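Local coordinates for beta-hexosaminidase (Neisseria gonorrhoeae, PDB 6JTJ), which probably cleaves terminal beta-1,4-linked N-acetylglucosamine from peptide-linked peptidoglycan fragments during cell-wall recycling, as a family 3 glycoside hydrolase, at residues Q197-G209 with R349-A361. Residues are numbered along the deposited sequence; the frame is centred on the assembly and turned at random.
Sequences QKGLAKGGMKSCG and RWQYMENSLGHEA
Lys206 reaches from the loop ahead of strand 208-212 to Tyr352 of segment 349-361. Its CB points toward that segment, and CG, anti to the carbonyl carbon (chi1 -57°), lies 3.2 Å from Tyr352 O. The side chain then bends at chi2, carrying CD above the ring plane just beyond the CE2-CZ rim. Lys206 CE sits over one face, toward the rim, 3.5 Å from Tyr352 CZ, a CH-pi contact. A second bend, at chi4, turns Lys206 NZ back to Tyr352 O at 3.0 Å, nearly along the C=O axis, while NZ remains in cation-pi range. The phenol's OH is hydrogen-bonded to Gly251 O, which should steady the ring. A water accepts from Lys206 N and donates to Met353 O, bridging the two backbones.

Two residues earlier, Gly204, the C' residue of the Schellman motif ending helix 186-202, presents its carbonyl to Ser356 N (O to N 2.9 Å); Ser356 OG adds a weak bond. Asn355 OD1 accepts from Leu357 N in an Asx turn, and ND2 hydrogen-bonds to Ser155 OG and Ile159 O. The helix-to-strand turn of the barrel is thus tied by backbone carbonyls to the segment leading into helix 359-367, with the ammonium charge probably shared between a carbonyl and a pi face.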
loop_
_atom_site.group_PDB
_atom_site.type_symbol
_atom_site.label_atom_id
_atom_site.label_comp_id
_atom_site.label_asym_id
_atom_site.label_seq_id
_atom_site.Cartn_x
_atom_site.Cartn_y
_atom_site.Cartn_z
ATOM N N GLN C 197 -1.480 -23.513 4.858
ATOM C CA GLN C 197 -2.001 -23.686 6.224
ATOM C C GLN C 197 -1.498 -24.991 6.871
ATOM O O GLN C 197 -1.082 -24.995 8.029
ATOM C CB GLN C 197 -3.536 -23.627 6.206
ATOM C CG GLN C 197 -4.204 -23.928 7.545
ATOM C CD GLN C 197 -5.675 -23.586 7.548
ATOM O OE1 GLN C 197 -6.077 -22.546 8.079
ATOM N NE2 GLN C 197 -6.488 -24.422 6.903
ATOM N N LYS C 198 -1.493 -26.076 6.106
ATOM C CA LYS C 198 -0.937 -27.364 6.583
ATOM C C LYS C 198 0.546 -27.275 6.880
ATOM O O LYS C 198 1.024 -27.799 7.887
ATOM C CB LYS C 198 -1.167 -28.461 5.545
ATOM C CG LYS C 198 -2.602 -28.925 5.471
ATOM C CD LYS C 198 -2.777 -30.111 4.529
ATOM C CE LYS C 198 -4.220 -30.226 4.109
ATOM N NZ LYS C 198 -4.333 -30.770 2.734
ATOM N N GLY C 199 1.279 -26.543 6.039
ATOM C CA GLY C 199 2.685 -26.263 6.306
ATOM C C GLY C 199 2.897 -25.496 7.591
ATOM O O GLY C 199 3.790 -25.823 8.394
ATOM N N LEU C 200 2.100 -24.438 7.784
ATOM C CA LEU C 200 2.188 -23.636 9.001
ATOM C C LEU C 200 1.995 -24.520 10.227
ATOM O O LEU C 200 2.696 -24.357 11.223
ATOM C CB LEU C 200 1.123 -22.512 8.995
ATOM C CG LEU C 200 1.260 -21.386 7.943
ATOM C CD1 LEU C 200 0.029 -20.501 7.968
ATOM C CD2 LEU C 200 2.519 -20.564 8.177
ATOM N N ALA C 201 0.988 -25.385 10.180
ATOM C CA ALA C 201 0.654 -26.248 11.328
ATOM C C ALA C 201 1.808 -27.199 11.657
ATOM O O ALA C 201 2.093 -27.457 12.816
ATOM C CB ALA C 201 -0.624 -27.018 11.048
ATOM N N LYS C 202 2.517 -27.673 10.639
ATOM C CA LYS C 202 3.747 -28.440 10.890
ATOM C C LYS C 202 4.755 -27.636 11.671
ATOM O O LYS C 202 5.466 -28.183 12.515
ATOM C CB LYS C 202 4.374 -28.903 9.593
ATOM C CG LYS C 202 3.894 -30.268 9.198
ATOM C CD LYS C 202 4.420 -30.675 7.843
ATOM C CE LYS C 202 3.622 -31.820 7.266
ATOM N NZ LYS C 202 3.108 -32.796 8.262
ATOM N N GLY C 203 4.812 -26.337 11.403
ATOM C CA GLY C 203 5.706 -25.449 12.122
ATOM C C GLY C 203 5.160 -24.931 13.435
ATOM O O GLY C 203 5.763 -24.052 14.048
ATOM N N GLY C 204 4.017 -25.451 13.863
ATOM C CA GLY C 204 3.438 -25.116 15.154
ATOM C C GLY C 204 2.339 -24.061 15.141
ATOM O O GLY C 204 1.829 -23.706 16.204
ATOM N N MET C 205 1.968 -23.554 13.963
ATOM C CA MET C 205 1.134 -22.344 13.888
ATOM C C MET C 205 -0.210 -22.551 13.208
ATOM O O MET C 205 -0.331 -23.312 12.268
ATOM C CB MET C 205 1.886 -21.242 13.138
ATOM C CG MET C 205 3.184 -20.795 13.801
ATOM S SD MET C 205 3.851 -19.289 13.057
ATOM C CE MET C 205 5.039 -18.822 14.334
ATOM N N LYS C 206 -1.193 -21.779 13.662
ATOM C CA LYS C 206 -2.454 -21.601 12.966
ATOM C C LYS C 206 -2.344 -20.509 11.890
ATOM O O LYS C 206 -1.282 -19.921 11.708
ATOM C CB LYS C 206 -3.541 -21.215 13.967
ATOM C CG LYS C 206 -3.723 -22.222 15.102
ATOM C CD LYS C 206 -4.057 -23.599 14.570
ATOM C CE LYS C 206 -4.569 -24.492 15.682
ATOM N NZ LYS C 206 -3.608 -24.540 16.825
ATOM N N SER C 207 -3.450 -20.251 11.182
ATOM C CA SER C 207 -3.481 -19.269 10.098
ATOM C C SER C 207 -4.428 -18.097 10.389
ATOM O O SER C 207 -5.327 -18.184 11.232
ATOM C CB SER C 207 -3.946 -19.934 8.830
ATOM O OG SER C 207 -5.315 -20.306 8.966
ATOM N N CYS C 208 -4.179 -16.978 9.702
ATOM C CA CYS C 208 -5.015 -15.788 9.795
ATOM C C CYS C 208 -5.257 -15.261 8.396
ATOM O O CYS C 208 -4.326 -14.744 7.762
ATOM C CB CYS C 208 -4.335 -14.710 10.647
ATOM S SG CYS C 208 -5.263 -13.170 10.727
ATOM N N GLY C 209 -6.491 -15.415 7.920
ATOM C CA GLY C 209 -6.846 -15.011 6.580
ATOM C C GLY C 209 -7.034 -13.508 6.484
ATOM O O GLY C 209 -7.619 -12.919 7.372
ATOM N N ARG C 349 -10.633 -18.612 21.965
ATOM C CA ARG C 349 -10.168 -18.039 20.702
ATOM C C ARG C 349 -8.684 -17.649 20.747
ATOM O O ARG C 349 -7.961 -17.901 19.795
ATOM C CB ARG C 349 -11.057 -16.855 20.297
ATOM C CG ARG C 349 -12.388 -17.316 19.738
ATOM C CD ARG C 349 -13.382 -16.191 19.522
ATOM N NE ARG C 349 -14.624 -16.721 18.957
ATOM C CZ ARG C 349 -15.775 -16.072 18.928
ATOM N NH1 ARG C 349 -15.870 -14.841 19.413
ATOM N NH2 ARG C 349 -16.841 -16.646 18.402
ATOM N N TRP C 350 -8.243 -17.007 21.823
ATOM C CA TRP C 350 -6.811 -16.757 22.010
ATOM C C TRP C 350 -6.032 -18.080 22.090
ATOM O O TRP C 350 -4.958 -18.216 21.519
ATOM C CB TRP C 350 -6.538 -16.001 23.316
ATOM C CG TRP C 350 -6.608 -14.477 23.330
ATOM C CD1 TRP C 350 -7.403 -13.714 24.141
ATOM C CD2 TRP C 350 -5.791 -13.550 22.596
ATOM N NE1 TRP C 350 -7.151 -12.387 23.937
ATOM C CE2 TRP C 350 -6.152 -12.253 23.016
ATOM C CE3 TRP C 350 -4.789 -13.692 21.638
ATOM C CZ2 TRP C 350 -5.564 -11.106 22.496
ATOM C CZ3 TRP C 350 -4.188 -12.543 21.127
ATOM C CH2 TRP C 350 -4.578 -11.273 21.554
ATOM N N GLN C 351 -6.553 -19.033 22.855
ATOM C CA GLN C 351 -5.809 -20.248 23.150
ATOM C C GLN C 351 -5.601 -21.110 21.917
ATOM O O GLN C 351 -4.551 -21.717 21.761
ATOM C CB GLN C 351 -6.480 -21.076 24.274
ATOM C CG GLN C 351 -5.621 -22.272 24.767
ATOM C CD GLN C 351 -4.095 -21.992 24.993
ATOM O OE1 GLN C 351 -3.648 -20.882 25.334
ATOM N NE2 GLN C 351 -3.288 -23.031 24.777
ATOM N N TYR C 352 -6.598 -21.159 21.048
ATOM C CA TYR C 352 -6.473 -21.845 19.768
ATOM C C TYR C 352 -5.256 -21.349 18.955
ATOM O O TYR C 352 -4.665 -22.117 18.206
ATOM C CB TYR C 352 -7.759 -21.664 18.969
ATOM C CG TYR C 352 -7.851 -22.497 17.704
ATOM C CD1 TYR C 352 -7.978 -23.890 17.759
ATOM C CD2 TYR C 352 -7.834 -21.891 16.458
ATOM C CE1 TYR C 352 -8.081 -24.649 16.599
ATOM C CE2 TYR C 352 -7.938 -22.630 15.299
ATOM C CZ TYR C 352 -8.051 -24.004 15.365
ATOM O OH TYR C 352 -8.141 -24.710 14.187
ATOM N N MET C 353 -4.853 -20.092 19.144
ATOM C CA MET C 353 -3.702 -19.526 18.422
ATOM C C MET C 353 -2.338 -19.800 19.059
ATOM O O MET C 353 -1.317 -19.461 18.469
ATOM C CB MET C 353 -3.883 -18.016 18.261
ATOM C CG MET C 353 -5.073 -17.632 17.381
ATOM S SD MET C 353 -5.148 -15.856 17.082
ATOM C CE MET C 353 -5.080 -15.148 18.728
ATOM N N GLU C 354 -2.308 -20.375 20.262
ATOM C CA GLU C 354 -1.032 -20.640 20.928
ATOM C C GLU C 354 -0.210 -21.595 20.075
ATOM O O GLU C 354 -0.747 -22.498 19.443
ATOM C CB GLU C 354 -1.183 -21.221 22.342
ATOM C CG GLU C 354 -0.046 -20.776 23.262
ATOM C CD GLU C 354 -0.269 -21.131 24.727
ATOM O OE1 GLU C 354 0.378 -20.515 25.626
ATOM O OE2 GLU C 354 -1.113 -22.030 24.977
ATOM N N ASN C 355 1.095 -21.353 20.034
ATOM C CA ASN C 355 1.987 -22.225 19.296
ATOM C C ASN C 355 1.921 -23.638 19.867
ATOM O O ASN C 355 1.883 -23.817 21.083
ATOM C CB ASN C 355 3.425 -21.738 19.354
ATOM C CG ASN C 355 4.239 -22.253 18.185
ATOM O OD1 ASN C 355 4.548 -23.432 18.123
ATOM N ND2 ASN C 355 4.606 -21.367 17.269
ATOM N N SER C 356 1.886 -24.627 18.992
ATOM C CA SER C 356 1.733 -26.003 19.419
ATOM C C SER C 356 3.083 -26.723 19.635
ATOM O O SER C 356 3.092 -27.829 20.131
ATOM C CB SER C 356 0.820 -26.758 18.426
ATOM O OG SER C 356 1.424 -26.871 17.155
ATOM N N LEU C 357 4.206 -26.116 19.240
ATOM C CA LEU C 357 5.536 -26.735 19.393
ATOM C C LEU C 357 6.327 -26.144 20.534
ATOM O O LEU C 357 6.375 -24.927 20.674
ATOM C CB LEU C 357 6.363 -26.534 18.129
ATOM C CG LEU C 357 5.941 -27.225 16.836
ATOM C CD1 LEU C 357 7.014 -26.973 15.784
ATOM C CD2 LEU C 357 5.743 -28.715 17.029
ATOM N N GLY C 358 6.966 -26.984 21.349
ATOM C CA GLY C 358 7.852 -26.484 22.412
ATOM C C GLY C 358 9.150 -25.972 21.811
ATOM O O GLY C 358 9.573 -26.437 20.763
ATOM N N HIS C 359 9.803 -25.057 22.520
ATOM C CA HIS C 359 11.027 -24.399 22.043
ATOM C C HIS C 359 12.186 -25.375 21.739
ATOM O O HIS C 359 12.850 -25.281 20.706
ATOM C CB HIS C 359 11.482 -23.343 23.056
ATOM C CG HIS C 359 12.769 -22.698 22.690
ATOM N ND1 HIS C 359 13.966 -23.022 23.289
ATOM C CD2 HIS C 359 13.057 -21.788 21.735
ATOM C CE1 HIS C 359 14.936 -22.316 22.735
ATOM N NE2 HIS C 359 14.410 -21.563 21.786
ATOM N N GLU C 360 12.405 -26.330 22.632
ATOM C CA GLU C 360 13.450 -27.334 22.427
ATOM C C GLU C 360 13.130 -28.223 21.222
ATOM O O GLU C 360 14.004 -28.522 20.411
ATOM C CB GLU C 360 13.621 -28.168 23.702
ATOM C CG GLU C 360 14.202 -27.366 24.849
ATOM C CD GLU C 360 13.871 -27.933 26.224
ATOM O OE1 GLU C 360 13.616 -29.159 26.345
ATOM O OE2 GLU C 360 13.879 -27.141 27.184
ATOM N N ALA C 361 11.871 -28.653 21.110
ATOM C CA ALA C 361 11.453 -29.451 19.981
ATOM C C ALA C 361 11.779 -28.728 18.669
ATOM O O ALA C 361 12.183 -29.343 17.687
ATOM C CB ALA C 361 9.972 -29.773 20.069
HETATM O O HOH W 1 -0.540 -20.227 15.915
#